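Local structure of GlcNAc Inducible Gene 2, GIG2 (6AKZ) at residues E49-I53 against L275-S281; G57-K63 against I336-D340; Y210-F214 against M282-L287. The protein binds iron and is probably an oxygenase of the cupin-related Gig2-like (DUF1479) family. All blocks are in the same frame, centred on the assembly; numbering follows the deposited sequence.

Contact 1 (E49-I53 against L275-S281); sequences EFTEI and LPSLKLS
One turn of helix 32-56 lies alongside the 275-281 chain that leads into helix 278-287, with the CA atoms of Phe50 and Ser277 8.1 Å apart. The chain enters this second helix through an inverse gamma turn centred on Pro276, whose closing bond runs from Ser277 N to Leu275 O. Proline suits the centre of the turn because its ring fixes phi near the value required, and it also offers an apolar surface: Ile53 CD1 meets Pro276 CG at 4.0 Å.

The Phe50 ring reaches in with its far end and fills the middle of this buried contact. The CD2 methyl of Leu275 lies over one face of the ring, a CH-pi contact 4.0 Å from the centroid and 20° off the normal. Leu280 slides past the ring in the opposite direction and brings its CD1 to 4.0 Å from Phe50 CE1. At the ring edge, in its plane, is Ser277 OG.

Glu49 reaches over as an extended chain, with CG anti to the backbone N (chi1 175°). Its OE2 accepts a hydrogen bond from Ser277 OG, although the modelled separation of 2.3 Å is too short to be taken at face value. A small serine leaves room here for the phenyl edge as well. One water donates to both segments, reaching Glu49 OE2 at 2.7 Å and Pro276 O at 2.9 Å.

Contact 2 (G57-K63 against I336-D340); sequences GPSYVPK and ISIPD
Pro339 packs its ring against the 3-10 turn ahead of Val61, its CD 3.5 Å from Pro58 O and 3.6 Å from Val61 CB. Val61 points toward the other segment with its branched side chain, and both of its methyls share in the packing: CG1 and CG2 lie beside Pro339 CD, while CG2 also meets Ile336 CD1 at 3.9 Å. Ile336 and Val61 slide past one another in opposite directions. In Ile336 the CG1 branch sits between the backbone N and the carbonyl carbon (chi1 52°), and the CD1 at its end comes to 3.3 Å from Gly57 O and also touches Tyr60 CB. The Pro58 ring touches the backbone of the other segment, CB 3.3 Å from Ser337 O, an oxygen that the contact buries without any partner in the model.

Behind this first shell, two bonds hold the 3-10 turn, Tyr60 N to Gly57 O and Val61 N to Pro58 O. The chain leaves helix 32-56 at Gly57, with a positive phi of 88°, where a side chain would be jammed against the preceding carbonyl. The partner begins in strand 336-337, an outer strand of a three-stranded antiparallel sheet that also holds 272-274 and 355-357; Ile336 bonds through its backbone to Val274, and Ile338 to Leu272. The contact thus lays the loop between helix 32-56 and strand 63-65 on the edge of this sheet, whose strand 355-357 carries the iron ligand His355.

Further out, Arg85 holds Tyr60 twice, by a hydrogen bond to its carbonyl O and by a cation-pi contact with its ring. Lys63, exposed to solvent, extends past Pro339, and a water accepts from Lys63 NZ at 2.6 Å while donating to Asp340 O.

Contact 3 (Y210-F214 against M282-L287); sequences YKSIF and MAYIML
A single knob-into-hole contact joins the short helix 211-214 to helix 278-287, with Ile213 as the knob in a socket formed by Met282, Ala283, Met286 and Leu287. The CA atoms of Ile213 and Ala283 are only 6.0 Å apart, an approach that the small alanine permits. The two branches of Ile213 divide the socket: CD1 lies over the helix backbone, 3.8 Å from Ala283 CA, whereas CG2 meets Leu287 CG at 3.6 Å.

Beside the knob, the side chains of Met286 and Tyr210 cross at about a right angle. The flexible methionine chain bends at chi2 and chi3, which lays SD over the middle of one face of the Tyr210 ring, 4.1 Å from the centroid and 6° off the normal, as a Met-aromatic contact; Met286 CG covers the same ring through CH-pi contact. Met282 CE approaches Tyr210 CE1 obliquely at 3.8 Å. The phenol oxygen, Tyr210 OH, is hydrogen-bonded to Asp352.

Phe214 extends the apolar surface, with its CZ touching Met286 CE at 3.8 Å. The edge of its ring meets the carbonyl of the same methionine: Met286 O lies near the ring plane, 3.7 Å from Phe214 CE1, and accepts a hydrogen bond from Trp201 NE1.

Along the chain the segments run 49-53, 57-63, 210-214, 275-281, 282-287 and 336-340, so contact 1 crosses both of the others. Contacts 1 and 2, centres about 12 Å apart, touch: Tyr60 packs on Ile53 and Pro276, and Ile53 meets Ile336. Contact 1 packs helix 32-56 on the chain leading into helix 278-287, and contact 2 the loop after it on strand 336-337. Contact 3, centred about 15 Å from contact 1, packs helix 278-287 on helix 211-214. Contacts 2 and 3 have centres about 25 Å and nearest atoms about 13 Å apart. The side chains of Leu275, Ile338 and Met282 lie about 12 to 13 Å from the iron, so none is a ligand.

Contact 1 (E49-I53 against L275-S281)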
loop_
_atom_site.group_PDB
_atom_site.type_symbol
_atom_site.label_atom_id
_atom_site.label_comp_id
_atom_site.label_asym_id
_atom_site.label_seq_id
_atom_site.Cartn_x
_atom_site.Cartn_y
_atom_site.Cartn_z
ATOM N N GLU A 49 -4.982 -19.942 12.947
ATOM C CA GLU A 49 -3.745 -19.304 12.468
ATOM C C GLU A 49 -3.541 -18.034 13.295
ATOM O O GLU A 49 -2.391 -17.714 13.625
ATOM C CB GLU A 49 -3.827 -18.951 11.000
ATOM C CG GLU A 49 -2.601 -18.170 10.493
ATOM C CD GLU A 49 -2.458 -18.042 8.980
ATOM O OE1 GLU A 49 -2.331 -19.100 8.318
ATOM O OE2 GLU A 49 -2.417 -16.888 8.435
ATOM N N PHE A 50 -4.609 -17.323 13.649
ATOM C CA PHE A 50 -4.435 -16.016 14.347
ATOM C C PHE A 50 -4.074 -16.268 15.808
ATOM O O PHE A 50 -3.342 -15.476 16.390
ATOM C CB PHE A 50 -5.575 -15.006 14.245
ATOM C CG PHE A 50 -5.845 -14.472 12.855
ATOM C CD1 PHE A 50 -5.139 -14.912 11.713
ATOM C CD2 PHE A 50 -6.820 -13.501 12.701
ATOM C CE1 PHE A 50 -5.443 -14.420 10.451
ATOM C CE2 PHE A 50 -7.076 -12.963 11.445
ATOM C CZ PHE A 50 -6.400 -13.458 10.314
ATOM N N THR A 51 -4.533 -17.401 16.358
ATOM C CA THR A 51 -4.040 -17.859 17.620
ATOM C C THR A 51 -2.543 -18.067 17.570
ATOM O O THR A 51 -1.850 -17.634 18.523
ATOM C CB THR A 51 -4.804 -19.111 18.075
ATOM O OG1 THR A 51 -6.160 -18.774 18.336
ATOM C CG2 THR A 51 -4.189 -19.741 19.343
ATOM N N GLU A 52 -2.031 -18.796 16.568
ATOM C CA GLU A 52 -0.602 -19.046 16.467
ATOM C C GLU A 52 0.154 -17.708 16.390
ATOM O O GLU A 52 1.103 -17.505 17.058
ATOM C CB GLU A 52 -0.288 -19.984 15.308
ATOM C CG GLU A 52 1.176 -20.174 15.072
ATOM C CD GLU A 52 1.564 -21.097 13.910
ATOM O OE1 GLU A 52 1.218 -22.290 14.031
ATOM O OE2 GLU A 52 2.374 -20.716 12.972
ATOM N N ILE A 53 -0.377 -16.748 15.645
ATOM C CA ILE A 53 0.303 -15.475 15.487
ATOM C C ILE A 53 0.438 -14.805 16.832
ATOM O O ILE A 53 1.495 -14.334 17.213
ATOM C CB ILE A 53 -0.411 -14.526 14.514
ATOM C CG1 ILE A 53 -0.314 -15.091 13.124
ATOM C CG2 ILE A 53 0.186 -13.108 14.661
ATOM C CD1 ILE A 53 -1.102 -14.293 12.078
ATOM N N LEU A 275 -1.263 -7.233 10.739
ATOM C CA LEU A 275 -1.891 -8.547 10.835
ATOM C C LEU A 275 -1.239 -9.349 9.730
ATOM O O LEU A 275 -1.696 -9.305 8.584
ATOM C CB LEU A 275 -3.394 -8.432 10.604
ATOM C CG LEU A 275 -4.227 -9.454 11.317
ATOM C CD1 LEU A 275 -5.706 -9.179 10.996
ATOM C CD2 LEU A 275 -3.812 -10.799 10.864
ATOM N N PRO A 276 -0.237 -10.179 10.063
ATOM C CA PRO A 276 0.596 -10.761 9.053
ATOM C C PRO A 276 -0.001 -12.027 8.423
ATOM O O PRO A 276 0.561 -13.156 8.479
ATOM C CB PRO A 276 1.927 -10.971 9.812
ATOM C CG PRO A 276 1.440 -11.406 11.169
ATOM C CD PRO A 276 0.350 -10.369 11.422
ATOM N N SER A 277 -1.225 -11.909 7.911
ATOM C CA SER A 277 -1.834 -13.035 7.260
ATOM C C SER A 277 -2.693 -12.455 6.104
ATOM O O SER A 277 -3.834 -12.061 6.291
ATOM C CB SER A 277 -2.721 -13.808 8.259
ATOM O OG SER A 277 -3.391 -14.932 7.631
ATOM N N LEU A 278 -2.169 -12.491 4.891
ATOM C CA LEU A 278 -2.744 -11.680 3.828
ATOM C C LEU A 278 -4.055 -12.276 3.296
ATOM O O LEU A 278 -5.074 -11.585 3.200
ATOM C CB LEU A 278 -1.674 -11.463 2.722
ATOM C CG LEU A 278 -2.057 -10.680 1.509
ATOM C CD1 LEU A 278 -2.546 -9.296 1.888
ATOM C CD2 LEU A 278 -0.771 -10.560 0.632
ATOM N N LYS A 279 -4.011 -13.553 2.911
ATOM C CA LYS A 279 -5.139 -14.228 2.359
ATOM C C LYS A 279 -6.274 -14.336 3.339
ATOM O O LYS A 279 -7.419 -14.035 2.953
ATOM C CB LYS A 279 -4.783 -15.622 1.844
ATOM C CG LYS A 279 -5.847 -16.333 1.039
ATOM C CD LYS A 279 -5.436 -17.797 0.832
ATOM C CE LYS A 279 -4.385 -17.956 -0.229
ATOM N NZ LYS A 279 -3.904 -19.355 -0.250
ATOM N N LEU A 280 -6.039 -14.791 4.553
ATOM C CA LEU A 280 -7.143 -14.894 5.513
ATOM C C LEU A 280 -7.752 -13.549 5.813
ATOM O O LEU A 280 -8.991 -13.412 5.962
ATOM C CB LEU A 280 -6.685 -15.581 6.801
ATOM C CG LEU A 280 -6.327 -17.024 6.706
ATOM C CD1 LEU A 280 -5.919 -17.585 8.036
ATOM C CD2 LEU A 280 -7.427 -17.852 6.110
ATOM N N SER A 281 -6.899 -12.531 5.954
ATOM C CA SER A 281 -7.379 -11.184 6.147
ATOM C C SER A 281 -8.395 -10.703 5.081
ATOM O O SER A 281 -9.462 -10.197 5.406
ATOM C CB SER A 281 -6.252 -10.182 6.293
ATOM O OG SER A 281 -5.555 -10.275 7.545
HETATM O O HOH W 1 0.139 -16.015 8.074
#

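Contact 2 (G57-K63 against I336-D340)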
loop_
_atom_site.group_PDB
_atom_site.type_symbol
_atom_site.label_atom_id
_atom_site.label_comp_id
_atom_site.label_asym_id
_atom_site.label_seq_id
_atom_site.Cartn_x
_atom_site.Cartn_y
_atom_site.Cartn_z
ATOM N N GLY A 57 4.092 -13.801 18.387
ATOM C CA GLY A 57 4.428 -12.398 18.517
ATOM C C GLY A 57 5.236 -11.874 17.318
ATOM O O GLY A 57 5.176 -12.446 16.230
ATOM N N PRO A 58 5.997 -10.749 17.500
ATOM C CA PRO A 58 6.662 -10.072 16.433
ATOM C C PRO A 58 7.618 -10.875 15.555
ATOM O O PRO A 58 7.743 -10.554 14.361
ATOM C CB PRO A 58 7.408 -8.939 17.171
ATOM C CG PRO A 58 6.538 -8.591 18.298
ATOM C CD PRO A 58 6.129 -9.988 18.764
ATOM N N SER A 59 8.238 -11.955 16.067
ATOM C CA SER A 59 9.128 -12.735 15.226
ATOM C C SER A 59 8.375 -13.447 14.077
ATOM O O SER A 59 9.036 -14.047 13.177
ATOM C CB SER A 59 9.892 -13.704 16.057
ATOM O OG SER A 59 9.011 -14.676 16.562
ATOM N N TYR A 60 7.033 -13.491 14.146
ATOM C CA TYR A 60 6.207 -14.006 13.063
ATOM C C TYR A 60 6.411 -13.206 11.758
ATOM O O TYR A 60 6.254 -13.756 10.663
ATOM C CB TYR A 60 4.761 -14.085 13.492
ATOM C CG TYR A 60 3.839 -14.863 12.584
ATOM C CD1 TYR A 60 3.271 -14.279 11.468
ATOM C CD2 TYR A 60 3.602 -16.187 12.812
ATOM C CE1 TYR A 60 2.432 -14.992 10.644
ATOM C CE2 TYR A 60 2.760 -16.929 12.033
ATOM C CZ TYR A 60 2.214 -16.373 10.943
ATOM O OH TYR A 60 1.396 -17.136 10.194
ATOM N N VAL A 61 6.791 -11.928 11.829
ATOM C CA VAL A 61 6.925 -11.153 10.640
ATOM C C VAL A 61 8.170 -11.584 9.905
ATOM O O VAL A 61 9.248 -11.625 10.479
ATOM C CB VAL A 61 7.095 -9.618 10.990
ATOM C CG1 VAL A 61 7.455 -8.793 9.794
ATOM C CG2 VAL A 61 5.803 -9.172 11.661
ATOM N N PRO A 62 8.038 -11.902 8.624
ATOM C CA PRO A 62 9.228 -12.239 7.844
ATOM C C PRO A 62 10.339 -11.156 7.907
ATOM O O PRO A 62 10.086 -9.942 7.813
ATOM C CB PRO A 62 8.684 -12.378 6.449
ATOM C CG PRO A 62 7.235 -12.705 6.620
ATOM C CD PRO A 62 6.811 -11.909 7.814
ATOM N N LYS A 63 11.549 -11.610 8.081
ATOM C CA LYS A 63 12.662 -10.742 8.178
ATOM C C LYS A 63 13.857 -11.390 7.490
ATOM O O LYS A 63 14.038 -12.562 7.558
ATOM C CB LYS A 63 12.967 -10.537 9.665
ATOM C CG LYS A 63 13.989 -9.498 9.982
ATOM C CD LYS A 63 14.056 -9.122 11.452
ATOM C CE LYS A 63 14.999 -9.964 12.269
ATOM N NZ LYS A 63 14.802 -9.605 13.691
ATOM N N ILE A 336 -0.064 -7.894 15.638
ATOM C CA ILE A 336 1.202 -7.850 16.328
ATOM C C ILE A 336 2.016 -6.660 15.943
ATOM O O ILE A 336 1.901 -6.099 14.821
ATOM C CB ILE A 336 2.028 -9.140 16.069
ATOM C CG1 ILE A 336 2.174 -9.440 14.588
ATOM C CG2 ILE A 336 1.363 -10.291 16.777
ATOM C CD1 ILE A 336 3.261 -10.456 14.348
ATOM N N SER A 337 2.906 -6.269 16.852
ATOM C CA SER A 337 3.940 -5.287 16.475
ATOM C C SER A 337 4.892 -5.902 15.527
ATOM O O SER A 337 5.136 -7.119 15.598
ATOM C CB SER A 337 4.745 -4.822 17.689
ATOM O OG SER A 337 3.886 -4.109 18.526
ATOM N N ILE A 338 5.524 -5.054 14.714
ATOM C CA ILE A 338 6.704 -5.550 13.964
ATOM C C ILE A 338 7.881 -5.820 14.898
ATOM O O ILE A 338 7.874 -5.367 16.046
ATOM C CB ILE A 338 7.105 -4.591 12.832
ATOM C CG1 ILE A 338 7.461 -3.215 13.415
ATOM C CG2 ILE A 338 6.014 -4.623 11.757
ATOM C CD1 ILE A 338 8.108 -2.354 12.386
ATOM N N PRO A 339 8.874 -6.612 14.439
ATOM C CA PRO A 339 10.146 -6.824 15.188
ATOM C C PRO A 339 10.858 -5.517 15.443
ATOM O O PRO A 339 10.511 -4.455 14.881
ATOM C CB PRO A 339 10.945 -7.854 14.333
ATOM C CG PRO A 339 10.091 -8.161 13.149
ATOM C CD PRO A 339 8.825 -7.407 13.203
ATOM N N ASP A 340 11.779 -5.568 16.401
ATOM C CA ASP A 340 12.657 -4.417 16.706
ATOM C C ASP A 340 13.184 -3.829 15.386
ATOM O O ASP A 340 13.542 -4.564 14.497
ATOM C CB ASP A 340 13.834 -4.853 17.599
ATOM C CG ASP A 340 13.381 -5.242 19.011
ATOM O OD1 ASP A 340 12.208 -4.948 19.455
ATOM O OD2 ASP A 340 14.237 -5.883 19.687
HETATM O O HOH W 2 15.032 -7.120 14.528
#

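Contact 3 (Y210-F214 against M282-L287)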
loop_
_atom_site.group_PDB
_atom_site.type_symbol
_atom_site.label_atom_id
_atom_site.label_comp_id
_atom_site.label_asym_id
_atom_site.label_seq_id
_atom_site.Cartn_x
_atom_site.Cartn_y
_atom_site.Cartn_z
ATOM N N TYR A 210 -10.906 -9.782 -6.372
ATOM C CA TYR A 210 -11.379 -10.659 -5.302
ATOM C C TYR A 210 -12.434 -11.701 -5.777
ATOM O O TYR A 210 -13.041 -12.386 -4.958
ATOM C CB TYR A 210 -11.935 -9.794 -4.166
ATOM C CG TYR A 210 -10.942 -8.735 -3.716
ATOM C CD1 TYR A 210 -9.828 -9.075 -2.958
ATOM C CD2 TYR A 210 -11.058 -7.400 -4.091
ATOM C CE1 TYR A 210 -8.950 -8.130 -2.581
ATOM C CE2 TYR A 210 -10.188 -6.465 -3.660
ATOM C CZ TYR A 210 -9.117 -6.845 -2.932
ATOM O OH TYR A 210 -8.211 -5.917 -2.593
ATOM N N LYS A 211 -12.530 -11.944 -7.073
ATOM C CA LYS A 211 -13.478 -12.902 -7.611
ATOM C C LYS A 211 -13.461 -14.274 -6.923
ATOM O O LYS A 211 -14.505 -14.797 -6.628
ATOM C CB LYS A 211 -13.172 -13.102 -9.083
ATOM C CG LYS A 211 -14.213 -13.933 -9.828
ATOM C CD LYS A 211 -14.152 -13.547 -11.309
ATOM C CE LYS A 211 -15.327 -14.057 -12.103
ATOM N NZ LYS A 211 -15.133 -15.524 -12.316
ATOM N N SER A 212 -12.281 -14.838 -6.670
ATOM C CA SER A 212 -12.140 -16.172 -6.047
ATOM C C SER A 212 -12.820 -16.203 -4.685
ATOM O O SER A 212 -13.468 -17.175 -4.352
ATOM C CB SER A 212 -10.668 -16.556 -5.879
ATOM O OG SER A 212 -10.074 -16.920 -7.121
ATOM N N ILE A 213 -12.753 -15.095 -3.958
ATOM C CA ILE A 213 -13.421 -15.015 -2.672
ATOM C C ILE A 213 -14.956 -14.981 -2.855
ATOM O O ILE A 213 -15.682 -15.673 -2.156
ATOM C CB ILE A 213 -12.918 -13.798 -1.926
ATOM C CG1 ILE A 213 -11.399 -13.927 -1.661
ATOM C CG2 ILE A 213 -13.749 -13.523 -0.683
ATOM C CD1 ILE A 213 -10.822 -12.659 -1.063
ATOM N N PHE A 214 -15.439 -14.169 -3.765
ATOM C CA PHE A 214 -16.864 -14.048 -3.995
ATOM C C PHE A 214 -17.496 -15.281 -4.628
ATOM O O PHE A 214 -18.741 -15.386 -4.702
ATOM C CB PHE A 214 -17.111 -12.871 -4.877
ATOM C CG PHE A 214 -16.786 -11.548 -4.218
ATOM C CD1 PHE A 214 -17.177 -11.275 -2.942
ATOM C CD2 PHE A 214 -16.050 -10.587 -4.910
ATOM C CE1 PHE A 214 -16.917 -10.009 -2.369
ATOM C CE2 PHE A 214 -15.788 -9.371 -4.364
ATOM C CZ PHE A 214 -16.217 -9.050 -3.099
ATOM N N MET A 282 -8.014 -10.799 3.833
ATOM C CA MET A 282 -8.864 -10.320 2.782
ATOM C C MET A 282 -10.102 -11.205 2.515
ATOM O O MET A 282 -11.119 -10.717 2.101
ATOM C CB MET A 282 -8.077 -10.038 1.497
ATOM C CG MET A 282 -7.089 -8.879 1.603
ATOM S SD MET A 282 -7.812 -7.362 2.240
ATOM C CE MET A 282 -9.113 -6.989 1.076
ATOM N N ALA A 283 -10.007 -12.480 2.778
ATOM C CA ALA A 283 -11.180 -13.362 2.657
ATOM C C ALA A 283 -12.172 -12.841 3.678
ATOM O O ALA A 283 -13.329 -12.701 3.392
ATOM C CB ALA A 283 -10.784 -14.801 2.904
ATOM N N TYR A 284 -11.737 -12.528 4.875
ATOM C CA TYR A 284 -12.639 -12.119 5.944
ATOM C C TYR A 284 -13.228 -10.745 5.683
ATOM O O TYR A 284 -14.458 -10.539 5.743
ATOM C CB TYR A 284 -11.862 -12.082 7.259
ATOM C CG TYR A 284 -12.707 -11.723 8.460
ATOM C CD1 TYR A 284 -13.457 -12.684 9.169
ATOM C CD2 TYR A 284 -12.748 -10.397 8.902
ATOM C CE1 TYR A 284 -14.215 -12.302 10.291
ATOM C CE2 TYR A 284 -13.498 -10.036 10.013
ATOM C CZ TYR A 284 -14.200 -10.982 10.709
ATOM O OH TYR A 284 -14.924 -10.550 11.818
ATOM N N ILE A 285 -12.379 -9.826 5.270
ATOM C CA ILE A 285 -12.771 -8.439 5.019
ATOM C C ILE A 285 -13.773 -8.419 3.888
ATOM O O ILE A 285 -14.817 -7.776 4.055
ATOM C CB ILE A 285 -11.577 -7.526 4.735
ATOM C CG1 ILE A 285 -10.830 -7.318 6.074
ATOM C CG2 ILE A 285 -11.943 -6.152 4.209
ATOM C CD1 ILE A 285 -9.394 -6.873 5.993
ATOM N N MET A 286 -13.429 -9.040 2.764
ATOM C CA MET A 286 -14.310 -8.969 1.584
ATOM C C MET A 286 -15.664 -9.574 1.815
ATOM O O MET A 286 -16.618 -9.120 1.235
ATOM C CB MET A 286 -13.680 -9.556 0.331
ATOM C CG MET A 286 -12.429 -8.779 -0.111
ATOM S SD MET A 286 -12.521 -6.953 -0.182
ATOM C CE MET A 286 -13.846 -6.706 -1.363
ATOM N N LEU A 287 -15.710 -10.662 2.560
ATOM C CA LEU A 287 -16.980 -11.287 2.895
ATOM C C LEU A 287 -17.715 -10.719 4.084
ATOM O O LEU A 287 -18.914 -11.012 4.259
ATOM C CB LEU A 287 -16.794 -12.794 3.105
ATOM C CG LEU A 287 -16.322 -13.605 1.902
ATOM C CD1 LEU A 287 -16.105 -15.054 2.227
ATOM C CD2 LEU A 287 -17.279 -13.525 0.757
#